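Local coordinates for monosaccharide ABC transporter substrate-binding protein, CUT2 family (Acidothermus cellulolyticus, PDB 4RU1), which binds myo-inositol and probably delivers this or related solutes to an ABC transporter for uptake, at residues L44-A47 with A48-V52. Sequence-based numbering, arbitrary orientation.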
ATOM      1  N   LEU A  44     -13.853  -8.735   0.073  1.00 14.03           N
ATOM      2  CA  LEU A  44     -14.888  -9.746   0.392  1.00 16.36           C
ATOM      3  C   LEU A  44     -16.156  -9.089   0.866  1.00 16.47           C
ATOM      4  O   LEU A  44     -17.242  -9.638   0.614  1.00 18.95           O
ATOM      5  CB  LEU A  44     -14.353 -10.750   1.454  1.00 17.72           C
ATOM      6  CG  LEU A  44     -13.260 -11.696   0.910  1.00 23.38           C
ATOM      7  CD1 LEU A  44     -12.571 -12.476   2.018  1.00 53.10           C
ATOM      8  CD2 LEU A  44     -13.874 -12.644  -0.123  1.00 23.74           C
ATOM      9  N   ALA A  45     -16.056  -7.894   1.451  1.00 14.76           N
ATOM     10  CA  ALA A  45     -17.316  -7.223   1.941  1.00 20.53           C
ATOM     11  C   ALA A  45     -18.127  -6.755   0.722  1.00 20.18           C
ATOM     12  O   ALA A  45     -19.388  -6.856   0.687  1.00 19.54           O
ATOM     13  CB  ALA A  45     -16.988  -6.049   2.844  1.00 18.51           C
ATOM     14  N   ALA A  46     -17.417  -6.274  -0.322  1.00 14.88           N
ATOM     15  CA  ALA A  46     -18.056  -5.930  -1.594  1.00 14.47           C
ATOM     16  C   ALA A  46     -18.609  -7.128  -2.321  1.00 15.06           C
ATOM     17  O   ALA A  46     -19.742  -7.090  -2.878  1.00 17.28           O
ATOM     18  CB  ALA A  46     -17.134  -5.195  -2.541  1.00 16.26           C
ATOM     19  N   ALA A  47     -17.835  -8.187  -2.296  1.00 15.79           N
ATOM     20  CA  ALA A  47     -18.107  -9.374  -3.096  1.00 22.20           C
ATOM     21  C   ALA A  47     -19.388 -10.039  -2.517  1.00 21.73           C
ATOM     22  O   ALA A  47     -20.262 -10.500  -3.297  1.00 18.49           O
ATOM     23  CB  ALA A  47     -16.844 -10.324  -3.161  1.00 17.14           C
ATOM     24  N   ALA A  48     -19.495 -10.066  -1.177  1.00 16.49           N
ATOM     25  CA  ALA A  48     -20.678 -10.585  -0.467  1.00 16.53           C
ATOM     26  C   ALA A  48     -21.984  -9.872  -0.916  1.00 25.26           C
ATOM     27  O   ALA A  48     -23.010 -10.465  -1.010  1.00 24.10           O
ATOM     28  CB  ALA A  48     -20.478 -10.476   1.014  1.00 20.74           C
ATOM     29  N   LYS A  49     -21.901  -8.583  -1.226  1.00 18.93           N
ATOM     30  CA  LYS A  49     -23.080  -7.755  -1.554  1.00 17.41           C
ATOM     31  C   LYS A  49     -23.374  -7.809  -3.031  1.00 18.09           C
ATOM     32  O   LYS A  49     -24.508  -7.559  -3.448  1.00 20.37           O
ATOM     33  CB  LYS A  49     -22.852  -6.286  -1.088  1.00 19.68           C
ATOM     34  CG  LYS A  49     -22.722  -6.149   0.437  1.00 24.48           C
ATOM     35  CD  LYS A  49     -22.812  -4.747   1.013  1.00 28.98           C
ATOM     36  CE  LYS A  49     -21.850  -3.834   0.322  1.00 25.25           C
ATOM     37  NZ  LYS A  49     -21.785  -2.436   0.821  1.00 21.63           N
ATOM     38  N   ASP A  50     -22.358  -8.097  -3.840  1.00 17.63           N
ATOM     39  CA  ASP A  50     -22.463  -7.955  -5.306  1.00 22.43           C
ATOM     40  C   ASP A  50     -22.602  -9.288  -6.013  1.00 16.19           C
ATOM     41  O   ASP A  50     -22.487  -9.359  -7.239  1.00 19.10           O
ATOM     42  CB  ASP A  50     -21.219  -7.222  -5.813  1.00 16.44           C
ATOM     43  CG  ASP A  50     -21.135  -5.816  -5.332  1.00 17.38           C
ATOM     44  OD1 ASP A  50     -22.097  -5.308  -4.732  1.00 19.14           O
ATOM     45  OD2 ASP A  50     -20.074  -5.182  -5.483  1.00 17.10           O
ATOM     46  N   ASN A  51     -22.780 -10.351  -5.237  1.00 16.37           N
ATOM     47  CA  ASN A  51     -22.871 -11.711  -5.826  1.00 17.71           C
ATOM     48  C   ASN A  51     -21.661 -12.056  -6.695  1.00 20.58           C
ATOM     49  O   ASN A  51     -21.759 -12.502  -7.824  1.00 17.96           O
ATOM     50  CB  ASN A  51     -24.185 -11.923  -6.646  1.00 21.24           C
ATOM     51  CG  ASN A  51     -24.545 -13.423  -6.796  1.00 23.26           C
ATOM     52  OD1 ASN A  51     -23.953 -14.307  -6.149  1.00 26.47           O
ATOM     53  ND2 ASN A  51     -25.534 -13.695  -7.660  1.00 23.96           N
ATOM     54  N   VAL A  52     -20.492 -11.823  -6.112  1.00 18.33           N
ATOM     55  CA  VAL A  52     -19.212 -12.071  -6.766  1.00 17.43           C
ATOM     56  C   VAL A  52     -18.522 -13.231  -6.073  1.00 19.89           C
ATOM     57  O   VAL A  52     -18.413 -13.262  -4.862  1.00 17.83           O
ATOM     58  CB  VAL A  52     -18.346 -10.776  -6.666  1.00 17.50           C
ATOM     59  CG1 VAL A  52     -16.887 -11.034  -6.986  1.00 18.65           C
ATOM     60  CG2 VAL A  52     -18.875  -9.709  -7.596  1.00 16.66           C
TER
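A48 N donates to L44 O over 2.9 Å, the i to i+4 bond of an alpha helix, and after this turn the regular pattern gives way. In this beta-alpha-beta unit of a periplasmic binding protein fold, the chain is passing from helix 35-49 to strand 52-58, an outermost strand of its parallel sheet. A46 O receives two weak bonds, from K49 N and D50 N, while A47 O accepts from D50 N at 3.2 Å and, far straighter, from V52 N at 3.1 Å (N-H...O 172°). These two donors approach A47 O from opposite faces of its carbonyl plane. The turn is a Schellman-like C-cap, with the 6→1 bond from V52 N and the left-handed backbone of N51 but without the 5→2 bond from N51 N to A48 O.

The same turn brings V52 back over the helix, its CB 3.8 Å from A47 CB, while its side chain also meets L21 and I23 of the neighbouring strand. D50 folds back on the preceding turn: CG stands beside its own backbone N (chi1 -66°), bringing OD2 to 3.2 Å from A46 O and near A46 CB. That acceptor-acceptor approach, with D262 of helix 253-270 close by, would probably disfavour the charged carboxylate. With an alanine here the carboxylate is gone, and the space between A46 and W265 of helix 253-270 would probably be left less filled. K49 extends on the same side, its methylenes passing A45 O with CG at 3.4 Å. A bend at chi3 (-52°) turns its end toward helix 253-270, where NZ hydrogen-bonds Y258 OH.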